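Local atomic coordinates of major capsid protein (Paramecium bursaria Chlorella virus 1, PDB entry 5TIP), a protein that self-assembles as trimers into the large icosahedral capsid of a chlorella virus and carries N-linked glycans. Residues I250-N255 with C368-I373; H256-L261 with I415-Y420; Q273-A278 with T346-Y351; K383-D388 with N405-L410. All coordinates share one frame; numbering follows the deposited sequence.

How the contacts relate
All four contacts fall within the C-terminal half of the chain, a region of the hexon-like capsid family. Contacts 1 and 2 adjoin, with centres about 9 Å apart: the 368-373 segment hydrogen-bonds to the 256-261 segment, and Phe254 packs on Ile415. The mercury ion belongs to contact 1, with the side chain of Leu261 about 7 Å away. Contacts 3 and 4 form a second pair, centres about 12 Å apart, joined where Thr406 meets Ala276 and Leu277. Strand 257-266, paired with 350-354, connects contact 2 to contact 3, their centres about 22 Å apart. Only contact 4 includes a glycosylated asparagine, and its centre lies about 31 Å from that of contact 1.

Contact 1 (I250-N255 with C368-I373); sequences IRLNFN and CNFSRI. With HG (mercury (II) ion), chain T.
Phe254 turns the edge of its ring toward the face of Phe370 while its own backbone carbonyl lies against the CB of the same partner, so ring and main chain of Phe254 both touch Phe370. The rings form a T-shaped pair with planes at 80° and centroids 6.0 Å apart, and CE2 of Phe370 comes in at the edge of the Phe254 ring, near its plane. Nearer the backbone, Phe254 CB lies 3.9 Å from Phe370 CD2, and Phe254 O is 3.4 Å from Phe370 CB. Leu252 adds a looser apolar touch, its CD1 to Phe370 CE2. The CB of Phe370 points at the 250-255 segment, and chi1 (-83°) then sets the ring beside Phe254 CB. At the other end of the contact, Asn255 CB rests 3.4 Å from Ser371 OG. That hydroxyl is engaged elsewhere, with Asn436 O and the backbone N of His256.

Over the opposite face of the Phe370 ring, nearest CZ, lies a mercury ion bound by Cys368 SG at 2.5 Å, with Ile373 CD1 3.6 Å from the metal; sulfur is a soft ligand that suits mercury.

The turn after strand 368-369 is shaped locally by Asn369, whose OD1 accepts from Ser371 N at 3.1 Å. Arg372 and Asn369 also reach a neighbouring subunit, packing on its Tyr10 and Gly11. The arrangement is a T-shaped phenylalanine pair beside an Asx turn, where loops of the C-terminal jelly roll of this double-jelly-roll family pack on strands 257-266 and 412-426.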
# COMPACT_ATOMS: atom_id res chain seq x y z
N ILE A 250 -33.95 1.39 -11.98
CA ILE A 250 -33.55 2.78 -12.15
C ILE A 250 -33.02 2.95 -13.57
O ILE A 250 -32.02 2.32 -13.95
CB ILE A 250 -32.50 3.20 -11.11
CG1 ILE A 250 -33.13 3.31 -9.72
CG2 ILE A 250 -31.86 4.51 -11.50
CD1 ILE A 250 -33.22 2.01 -8.95
N ARG A 251 -33.69 3.79 -14.35
CA ARG A 251 -33.25 4.09 -15.71
C ARG A 251 -32.02 4.97 -15.64
O ARG A 251 -32.09 6.12 -15.18
CB ARG A 251 -34.38 4.77 -16.48
CG ARG A 251 -34.09 5.09 -17.94
CD ARG A 251 -34.03 3.84 -18.80
NE ARG A 251 -33.82 4.15 -20.21
CZ ARG A 251 -34.80 4.36 -21.08
NH1 ARG A 251 -36.07 4.29 -20.69
NH2 ARG A 251 -34.52 4.64 -22.35
N LEU A 252 -30.88 4.45 -16.08
CA LEU A 252 -29.64 5.22 -16.05
C LEU A 252 -29.63 6.22 -17.20
O LEU A 252 -30.12 5.94 -18.29
CB LEU A 252 -28.43 4.30 -16.13
CG LEU A 252 -28.27 3.23 -15.04
CD1 LEU A 252 -27.01 2.41 -15.27
CD2 LEU A 252 -28.26 3.87 -13.66
N ASN A 253 -29.03 7.34 -16.92
CA ASN A 253 -28.94 8.36 -17.88
C ASN A 253 -27.51 8.88 -17.98
O ASN A 253 -27.19 9.94 -17.58
CB ASN A 253 -29.99 9.43 -17.57
CG ASN A 253 -29.87 10.64 -18.40
OD1 ASN A 253 -29.44 10.60 -19.49
ND2 ASN A 253 -30.25 11.73 -17.87
N PHE A 254 -26.66 8.04 -18.53
CA PHE A 254 -25.24 8.32 -18.72
C PHE A 254 -24.92 8.34 -20.21
O PHE A 254 -25.70 7.87 -21.04
CB PHE A 254 -24.38 7.29 -17.99
CG PHE A 254 -24.62 7.24 -16.51
CD1 PHE A 254 -24.73 8.40 -15.77
CD2 PHE A 254 -24.75 6.02 -15.86
CE1 PHE A 254 -24.95 8.36 -14.41
CE2 PHE A 254 -24.98 5.97 -14.50
CZ PHE A 254 -25.08 7.14 -13.77
N ASN A 255 -23.75 8.88 -20.54
CA ASN A 255 -23.28 8.95 -21.92
C ASN A 255 -21.78 8.72 -21.93
O ASN A 255 -21.15 8.56 -20.88
CB ASN A 255 -23.64 10.29 -22.58
CG ASN A 255 -25.13 10.50 -22.71
OD1 ASN A 255 -25.71 11.34 -22.03
ND2 ASN A 255 -25.77 9.74 -23.59
N CYS A 368 -17.42 1.33 -21.66
CA CYS A 368 -18.71 1.07 -22.29
C CYS A 368 -19.29 2.39 -22.75
O CYS A 368 -19.40 3.34 -21.96
CB CYS A 368 -19.67 0.38 -21.33
SG CYS A 368 -21.32 0.25 -22.02
N ASN A 369 -19.66 2.47 -24.02
CA ASN A 369 -20.17 3.70 -24.61
C ASN A 369 -21.67 3.78 -24.32
O ASN A 369 -22.48 3.16 -25.00
CB ASN A 369 -19.89 3.74 -26.11
CG ASN A 369 -20.00 5.14 -26.68
OD1 ASN A 369 -20.66 6.01 -26.11
ND2 ASN A 369 -19.34 5.37 -27.81
N PHE A 370 -22.03 4.56 -23.30
CA PHE A 370 -23.43 4.76 -22.96
C PHE A 370 -24.16 5.67 -23.95
O PHE A 370 -25.39 5.76 -23.89
CB PHE A 370 -23.56 5.33 -21.55
CG PHE A 370 -23.50 4.29 -20.47
CD1 PHE A 370 -22.29 3.77 -20.06
CD2 PHE A 370 -24.67 3.84 -19.88
CE1 PHE A 370 -22.24 2.81 -19.06
CE2 PHE A 370 -24.62 2.88 -18.88
CZ PHE A 370 -23.41 2.37 -18.47
N SER A 371 -23.43 6.36 -24.83
CA SER A 371 -24.08 7.16 -25.86
C SER A 371 -24.71 6.31 -26.95
O SER A 371 -25.53 6.82 -27.72
CB SER A 371 -23.09 8.13 -26.49
OG SER A 371 -22.56 9.03 -25.53
N ARG A 372 -24.35 5.03 -27.04
CA ARG A 372 -24.91 4.13 -28.04
C ARG A 372 -25.90 3.14 -27.45
O ARG A 372 -26.29 2.18 -28.13
CB ARG A 372 -23.80 3.39 -28.79
CG ARG A 372 -22.81 4.33 -29.44
CD ARG A 372 -23.55 5.27 -30.38
NE ARG A 372 -24.27 4.56 -31.43
CZ ARG A 372 -25.27 5.09 -32.12
NH1 ARG A 372 -25.68 6.33 -31.86
NH2 ARG A 372 -25.88 4.38 -33.07
N ILE A 373 -26.32 3.33 -26.20
CA ILE A 373 -27.25 2.44 -25.53
C ILE A 373 -28.53 3.21 -25.27
O ILE A 373 -28.51 4.23 -24.57
CB ILE A 373 -26.66 1.88 -24.22
CG1 ILE A 373 -25.31 1.22 -24.48
CG2 ILE A 373 -27.64 0.91 -23.58
CD1 ILE A 373 -24.60 0.79 -23.23
HG HG T . -22.98 -0.89 -20.47

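Contact 2 (H256-L261 with I415-Y420); sequences HPTKYL and IYAKNY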
# COMPACT_ATOMS: atom_id res chain seq x y z
N HIS A 256 -21.21 8.68 -23.14
CA HIS A 256 -19.77 8.60 -23.40
C HIS A 256 -19.20 7.25 -22.97
O HIS A 256 -19.86 6.50 -22.24
CB HIS A 256 -19.04 9.74 -22.68
CG HIS A 256 -19.51 11.10 -23.07
ND1 HIS A 256 -19.98 12.02 -22.15
CD2 HIS A 256 -19.58 11.71 -24.28
CE1 HIS A 256 -20.33 13.13 -22.78
NE2 HIS A 256 -20.09 12.96 -24.07
N PRO A 257 -18.00 6.89 -23.43
CA PRO A 257 -17.34 5.67 -22.93
C PRO A 257 -17.07 5.78 -21.44
O PRO A 257 -16.31 6.63 -20.98
CB PRO A 257 -16.05 5.61 -23.74
CG PRO A 257 -16.35 6.36 -24.99
CD PRO A 257 -17.27 7.47 -24.58
N THR A 258 -17.70 4.88 -20.67
CA THR A 258 -17.69 4.94 -19.22
C THR A 258 -16.77 3.86 -18.66
O THR A 258 -16.85 2.70 -19.07
CB THR A 258 -19.11 4.76 -18.67
OG1 THR A 258 -19.94 5.82 -19.16
CG2 THR A 258 -19.11 4.79 -17.15
N LYS A 259 -15.91 4.25 -17.71
CA LYS A 259 -14.98 3.30 -17.10
C LYS A 259 -15.67 2.40 -16.08
O LYS A 259 -15.43 1.19 -16.06
CB LYS A 259 -13.83 4.06 -16.43
CG LYS A 259 -13.20 5.13 -17.29
CD LYS A 259 -12.14 5.89 -16.51
CE LYS A 259 -11.03 4.97 -16.05
NZ LYS A 259 -9.96 5.72 -15.33
N TYR A 260 -16.51 2.97 -15.23
CA TYR A 260 -17.13 2.21 -14.16
C TYR A 260 -18.38 2.93 -13.67
O TYR A 260 -18.58 4.12 -13.95
CB TYR A 260 -16.16 1.97 -13.00
CG TYR A 260 -15.60 3.24 -12.39
CD1 TYR A 260 -16.28 3.92 -11.38
CD2 TYR A 260 -14.39 3.77 -12.82
CE1 TYR A 260 -15.77 5.08 -10.83
CE2 TYR A 260 -13.87 4.93 -12.27
CZ TYR A 260 -14.56 5.58 -11.28
OH TYR A 260 -14.06 6.73 -10.72
N LEU A 261 -19.22 2.19 -12.96
CA LEU A 261 -20.35 2.74 -12.23
C LEU A 261 -20.13 2.54 -10.73
O LEU A 261 -19.70 1.47 -10.30
CB LEU A 261 -21.66 2.09 -12.65
CG LEU A 261 -22.07 2.19 -14.12
CD1 LEU A 261 -23.43 1.54 -14.33
CD2 LEU A 261 -22.10 3.64 -14.57
N ILE A 415 -25.96 7.48 -7.94
CA ILE A 415 -25.29 6.66 -8.95
C ILE A 415 -24.31 7.56 -9.70
O ILE A 415 -24.70 8.60 -10.24
CB ILE A 415 -26.29 6.01 -9.91
CG1 ILE A 415 -27.35 5.24 -9.13
CG2 ILE A 415 -25.57 5.09 -10.88
CD1 ILE A 415 -28.44 4.65 -9.99
N TYR A 416 -23.04 7.15 -9.73
CA TYR A 416 -21.99 7.90 -10.38
C TYR A 416 -21.43 7.12 -11.56
O TYR A 416 -21.42 5.89 -11.56
CB TYR A 416 -20.86 8.24 -9.40
CG TYR A 416 -21.31 9.06 -8.22
CD1 TYR A 416 -21.44 10.44 -8.32
CD2 TYR A 416 -21.61 8.46 -7.00
CE1 TYR A 416 -21.85 11.19 -7.24
CE2 TYR A 416 -22.02 9.21 -5.92
CZ TYR A 416 -22.15 10.57 -6.05
OH TYR A 416 -22.56 11.33 -4.97
N ALA A 417 -20.97 7.86 -12.57
CA ALA A 417 -20.33 7.28 -13.73
C ALA A 417 -19.11 8.11 -14.09
O ALA A 417 -19.19 9.34 -14.14
CB ALA A 417 -21.29 7.21 -14.93
N LYS A 418 -17.99 7.43 -14.35
CA LYS A 418 -16.75 8.09 -14.75
C LYS A 418 -16.54 7.77 -16.22
O LYS A 418 -16.40 6.61 -16.59
CB LYS A 418 -15.57 7.60 -13.91
CG LYS A 418 -14.45 8.62 -13.78
CD LYS A 418 -14.93 9.88 -13.09
CE LYS A 418 -13.83 10.54 -12.27
NZ LYS A 418 -12.56 10.68 -13.03
N ASN A 419 -16.50 8.80 -17.04
CA ASN A 419 -16.37 8.63 -18.48
C ASN A 419 -15.13 9.36 -18.98
O ASN A 419 -14.53 10.17 -18.28
CB ASN A 419 -17.62 9.14 -19.22
CG ASN A 419 -17.79 10.64 -19.09
OD1 ASN A 419 -18.42 11.13 -18.16
ND2 ASN A 419 -17.24 11.38 -20.05
N TYR A 420 -14.77 9.07 -20.23
CA TYR A 420 -13.69 9.77 -20.91
C TYR A 420 -14.26 10.81 -21.86
O TYR A 420 -15.38 10.69 -22.36
CB TYR A 420 -12.81 8.79 -21.69
CG TYR A 420 -11.81 8.03 -20.84
CD1 TYR A 420 -10.70 8.68 -20.31
CD2 TYR A 420 -11.98 6.68 -20.58
CE1 TYR A 420 -9.78 7.99 -19.54
CE2 TYR A 420 -11.06 5.99 -19.81
CZ TYR A 420 -9.97 6.65 -19.29
OH TYR A 420 -9.06 5.97 -18.52
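Tyr260 and Lys418 lie side by side and point the same way: Lys418 CB sits over one face of the tyrosine ring, toward the rim, and the rest of the lysine chain runs past Tyr260 OH. CB of Lys418 stands 3.8 Å from the ring centroid in a CH-pi contact, 28° off the ring normal. Tyr260 takes the rarer chi1 of 58°, its CG between the backbone N and carbonyl carbon, which brings the ring alongside the lysine.

Lys259 meets Tyr420 differently, crossing it at about a right angle. Its CG and CD touch the CE2 side of the ring, with CG 3.4 Å from Tyr420 CE2, and a bend at chi3 (61°) takes the amine on toward Tyr420 OH, where the bond is weak. The ammonium finds its stronger partner in Glu228, which also pairs with Lys418 NZ. The shared carboxylate probably offsets the like charges of the two lysines. Tyr420 OH has its stronger partner in Arg362 O.

Among the smaller side chains, Leu261 CD2 reaches Ala417 CB at 3.7 Å and Thr258 CG2 lies 3.9 Å from the same methyl. The antiparallel backbones contain a classic beta bulge: Thr258 pairs with Asn419 and Leu261 with Ala417, which puts both Lys259 and Tyr260 beside Lys418. Lys259 N donates to Lys418 O at 2.7 Å, and Tyr420 N to Pro257 O at 3.0 Å.

Strand 257-266 thus lies beside strand 412-426, which has strand 223-237 as a further neighbour. Helix 109-119 covers the side bearing Tyr260, Tyr416 and Lys418 through Trp111, while strands 350-354 and 368-369 pair with strand 257-266.

Contact 3 (Q273-A278 with T346-Y351); sequences QYTALA and TPAGVY
Apolar contact is centred on Tyr274, whose CD2 lies 3.5 Å from CG2 of Val350, the two side chains crossing at a slant. The tyrosine CG stands beside its backbone N (chi1 -61°), and the ring thereby reaches the valine branch while its hydroxyl goes on to bond Asp110. Thr275 contributes its methyl: CG2 packs 3.9 Å from Ala348 CB and 3.4 Å from Ala348 O.

Turn geometry and close packing both suit Gly349. It holds the third position of a type II turn running from Pro347 to Val350, at a positive phi (95°) where glycine is usual, and its CA lies 3.7 Å from Tyr274 O.

Polar linkage between the two backbones runs through water. One water lies 2.9 Å from Tyr274 O and 2.7 Å from Gly349 O and bridges the two carbonyls. A second donates to Tyr274 O and, weakly, to Tyr351 OH. Within the loop, Gln273 NE2 reaches forward to Thr275 O.

The loop after strand 257-266 is thereby set against the turn leading into strand 350-354, with helix 109-119 packing on Tyr274 and Thr346 and helix 330-341 on Thr346 and Tyr351.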
# COMPACT_ATOMS: atom_id res chain seq x y z
N GLN A 273 -23.42 8.44 5.68
CA GLN A 273 -24.07 7.26 6.25
C GLN A 273 -24.59 6.41 5.10
O GLN A 273 -25.62 6.72 4.50
CB GLN A 273 -25.19 7.64 7.21
CG GLN A 273 -25.80 6.44 7.91
CD GLN A 273 -27.13 6.73 8.57
OE1 GLN A 273 -27.47 7.88 8.82
NE2 GLN A 273 -27.89 5.68 8.85
N TYR A 274 -23.88 5.32 4.80
CA TYR A 274 -24.26 4.41 3.74
C TYR A 274 -24.82 3.09 4.26
O TYR A 274 -25.21 2.24 3.45
CB TYR A 274 -23.06 4.13 2.83
CG TYR A 274 -22.51 5.37 2.15
CD1 TYR A 274 -23.35 6.37 1.69
CD2 TYR A 274 -21.14 5.52 1.96
CE1 TYR A 274 -22.84 7.50 1.07
CE2 TYR A 274 -20.63 6.64 1.34
CZ TYR A 274 -21.48 7.63 0.89
OH TYR A 274 -20.98 8.74 0.27
N THR A 275 -24.87 2.91 5.57
CA THR A 275 -25.35 1.68 6.17
C THR A 275 -26.35 2.01 7.27
O THR A 275 -26.51 3.17 7.67
CB THR A 275 -24.20 0.83 6.74
OG1 THR A 275 -23.38 1.65 7.59
CG2 THR A 275 -23.34 0.28 5.60
N ALA A 276 -27.02 0.98 7.77
CA ALA A 276 -28.01 1.16 8.81
C ALA A 276 -27.36 1.30 10.18
O ALA A 276 -26.29 0.74 10.45
CB ALA A 276 -28.99 -0.02 8.83
N LEU A 277 -28.00 2.07 11.05
CA LEU A 277 -27.54 2.22 12.42
C LEU A 277 -28.04 1.05 13.26
O LEU A 277 -29.17 0.59 13.09
CB LEU A 277 -28.02 3.54 13.02
CG LEU A 277 -27.69 4.82 12.23
CD1 LEU A 277 -28.23 6.05 12.95
CD2 LEU A 277 -26.19 4.94 12.00
N ALA A 278 -27.19 0.58 14.17
CA ALA A 278 -27.53 -0.56 15.01
C ALA A 278 -26.81 -0.44 16.34
O ALA A 278 -25.84 0.31 16.48
CB ALA A 278 -27.17 -1.89 14.32
N THR A 346 -13.19 -1.59 0.58
CA THR A 346 -14.28 -0.65 0.45
C THR A 346 -15.29 -0.87 1.56
O THR A 346 -15.75 -2.01 1.75
CB THR A 346 -14.96 -0.79 -0.92
OG1 THR A 346 -14.04 -0.44 -1.96
CG2 THR A 346 -16.18 0.11 -1.01
N PRO A 347 -15.67 0.17 2.30
CA PRO A 347 -16.66 -0.02 3.37
C PRO A 347 -18.01 -0.43 2.81
O PRO A 347 -18.33 -0.17 1.65
CB PRO A 347 -16.73 1.37 4.03
CG PRO A 347 -16.25 2.31 2.97
CD PRO A 347 -15.20 1.56 2.21
N ALA A 348 -18.78 -1.12 3.64
CA ALA A 348 -20.10 -1.58 3.23
C ALA A 348 -20.98 -0.40 2.84
O ALA A 348 -20.86 0.70 3.38
CB ALA A 348 -20.76 -2.38 4.35
N GLY A 349 -21.87 -0.64 1.88
CA GLY A 349 -22.77 0.39 1.40
C GLY A 349 -22.29 1.13 0.17
O GLY A 349 -23.05 1.93 -0.39
N VAL A 350 -21.06 0.89 -0.27
CA VAL A 350 -20.52 1.48 -1.49
C VAL A 350 -20.28 0.35 -2.49
O VAL A 350 -19.64 -0.65 -2.15
CB VAL A 350 -19.22 2.27 -1.22
CG1 VAL A 350 -18.72 2.91 -2.50
CG2 VAL A 350 -19.45 3.31 -0.15
N TYR A 351 -20.79 0.52 -3.70
CA TYR A 351 -20.78 -0.55 -4.69
C TYR A 351 -20.14 -0.06 -5.98
O TYR A 351 -20.15 1.13 -6.30
CB TYR A 351 -22.20 -1.05 -4.97
CG TYR A 351 -22.96 -1.41 -3.71
CD1 TYR A 351 -22.87 -2.68 -3.16
CD2 TYR A 351 -23.77 -0.48 -3.08
CE1 TYR A 351 -23.56 -3.01 -2.01
CE2 TYR A 351 -24.46 -0.80 -1.93
CZ TYR A 351 -24.35 -2.06 -1.40
OH TYR A 351 -25.04 -2.39 -0.25
O HOH W 1 -25.54 1.88 0.59
O HOH W 2 -26.45 -0.33 1.95

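Contact 4 (K383-D388 with N405-L410); sequences KTCSID and NTATLL. With BGC (beta-D-glucopyranose), chain H; BGC (beta-D-glucopyranose), chain G.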
# COMPACT_ATOMS: atom_id res chain seq x y z
N LYS A 383 -32.72 -6.07 0.79
CA LYS A 383 -32.93 -7.02 1.86
C LYS A 383 -34.20 -6.69 2.63
O LYS A 383 -34.75 -5.59 2.53
CB LYS A 383 -31.73 -7.03 2.82
CG LYS A 383 -30.40 -7.34 2.15
CD LYS A 383 -29.27 -7.25 3.16
CE LYS A 383 -27.92 -7.47 2.50
NZ LYS A 383 -26.81 -7.31 3.48
N THR A 384 -34.68 -7.66 3.40
CA THR A 384 -35.82 -7.44 4.28
C THR A 384 -35.30 -6.79 5.57
O THR A 384 -34.61 -7.44 6.36
CB THR A 384 -36.54 -8.75 4.58
OG1 THR A 384 -36.99 -9.33 3.35
CG2 THR A 384 -37.74 -8.50 5.48
N CYS A 385 -35.63 -5.52 5.77
CA CYS A 385 -35.16 -4.76 6.92
C CYS A 385 -35.99 -5.14 8.15
O CYS A 385 -36.75 -4.35 8.71
CB CYS A 385 -35.22 -3.27 6.64
SG CYS A 385 -34.53 -2.80 5.04
N SER A 386 -35.83 -6.40 8.57
CA SER A 386 -36.65 -6.97 9.63
C SER A 386 -35.90 -7.21 10.93
O SER A 386 -36.53 -7.58 11.92
CB SER A 386 -37.26 -8.30 9.16
OG SER A 386 -36.24 -9.22 8.79
N ILE A 387 -34.58 -7.00 10.96
CA ILE A 387 -33.80 -7.25 12.17
C ILE A 387 -33.98 -6.10 13.15
O ILE A 387 -34.01 -4.92 12.75
CB ILE A 387 -32.32 -7.45 11.83
CG1 ILE A 387 -32.14 -8.54 10.78
CG2 ILE A 387 -31.53 -7.79 13.09
CD1 ILE A 387 -30.70 -8.72 10.37
N ASP A 388 -34.11 -6.43 14.43
CA ASP A 388 -34.17 -5.40 15.46
C ASP A 388 -32.80 -4.77 15.58
O ASP A 388 -31.84 -5.43 15.98
CB ASP A 388 -34.62 -6.02 16.79
CG ASP A 388 -34.70 -5.00 17.92
OD1 ASP A 388 -34.41 -3.80 17.71
OD2 ASP A 388 -35.06 -5.41 19.05
N ASN A 405 -33.79 -2.90 10.79
CA ASN A 405 -34.99 -2.15 10.41
C ASN A 405 -34.70 -0.67 10.19
O ASN A 405 -35.50 0.02 9.56
CB ASN A 405 -36.08 -2.31 11.46
CG ASN A 405 -35.78 -1.54 12.73
OD1 ASN A 405 -34.63 -1.43 13.16
ND2 ASN A 405 -36.82 -0.96 13.32
N THR A 406 -33.57 -0.18 10.69
CA THR A 406 -33.20 1.22 10.48
C THR A 406 -32.69 1.48 9.07
O THR A 406 -32.43 2.64 8.73
CB THR A 406 -32.13 1.65 11.49
OG1 THR A 406 -30.99 0.80 11.35
CG2 THR A 406 -32.67 1.55 12.90
N ALA A 407 -32.56 0.45 8.24
CA ALA A 407 -32.09 0.61 6.87
C ALA A 407 -33.10 1.31 5.98
O ALA A 407 -32.74 1.72 4.87
CB ALA A 407 -31.73 -0.75 6.28
N THR A 408 -34.35 1.44 6.43
CA THR A 408 -35.37 2.11 5.64
C THR A 408 -35.10 3.60 5.48
O THR A 408 -35.76 4.25 4.66
CB THR A 408 -36.75 1.90 6.26
OG1 THR A 408 -36.73 2.34 7.63
CG2 THR A 408 -37.14 0.43 6.20
N LEU A 409 -34.16 4.16 6.23
CA LEU A 409 -33.80 5.57 6.08
C LEU A 409 -32.82 5.81 4.94
O LEU A 409 -32.59 6.97 4.58
CB LEU A 409 -33.20 6.10 7.39
CG LEU A 409 -34.09 6.08 8.63
CD1 LEU A 409 -33.40 6.77 9.79
CD2 LEU A 409 -35.42 6.76 8.33
N LEU A 410 -32.25 4.75 4.36
CA LEU A 410 -31.33 4.87 3.23
C LEU A 410 -32.15 5.03 1.95
O LEU A 410 -32.30 4.11 1.14
CB LEU A 410 -30.41 3.66 3.17
CG LEU A 410 -29.60 3.33 4.42
CD1 LEU A 410 -28.83 2.03 4.24
CD2 LEU A 410 -28.66 4.47 4.77
C2 BGC H . -37.53 0.98 14.41
C3 BGC H . -37.53 1.79 15.71
C4 BGC H . -37.55 0.86 16.91
C5 BGC H . -36.50 -0.24 16.78
C6 BGC H . -36.62 -1.22 17.94
C1 BGC H . -36.46 -0.11 14.44
O2 BGC H . -37.27 1.86 13.31
O3 BGC H . -38.71 2.61 15.80
O4 BGC H . -37.29 1.61 18.09
O5 BGC H . -36.64 -0.96 15.56
O6 BGC H . -37.90 -1.85 17.91
C2 BGC G . -32.20 -13.01 14.44
C3 BGC G . -33.51 -13.44 15.09
C4 BGC G . -34.38 -12.22 15.32
C5 BGC G . -34.57 -11.45 14.02
C6 BGC G . -35.44 -10.21 14.24
C1 BGC G . -32.45 -12.15 13.21
O2 BGC G . -31.45 -14.18 14.07
O3 BGC G . -33.22 -14.03 16.36
O4 BGC G . -35.65 -12.62 15.84
O5 BGC G . -33.31 -11.05 13.50
O6 BGC G . -34.73 -9.29 15.08
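A backbone hydrogen bond ties the two segments: Asn405 N donates to Ile387 O at 2.8 Å, lying in the carbonyl plane. Close by, Asn405 CA makes a CA-H...O contact with Cys385 O at 3.3 Å. That carbonyl is buried here with no hydrogen-bond partner in the model, so the weak contact may be a partial compensation. Cys385 is the centre of an inverse gamma turn.

Apolar packing comes from Cys385, whose CB directs the thiol at the 3-10 segment 405-409. SG stands 3.7 Å from Ala407 CB, and CB approaches Thr408 CG2. With SG beside the backbone N (chi1 -47°), the sulfur lies against the alanine methyl.

The covalent link is at the side-chain amide of Asn405: ND2 is joined to C1 of a glucose at 1.5 Å, the experimentally established N-glycosylation. Asp388 OD1 comes 3.4 Å from C6 of that sugar and is held by Thr390 OG1. A different glucose, on another glycan, takes a hydrogen bond from Asp388 N to its O6 at 3.0 Å, nearly straight at 167°, and its ring oxygen passes beside Ile387 CG2.

Sugars of two glycans therefore converge on Asp388, one touching its carboxylate and the other its backbone N. The Asn405 N to Ile387 O bond positions the backbone that carries the glycosylated side chain, and the sugars are probably steadied by contacts with the protein as well as by their linkages.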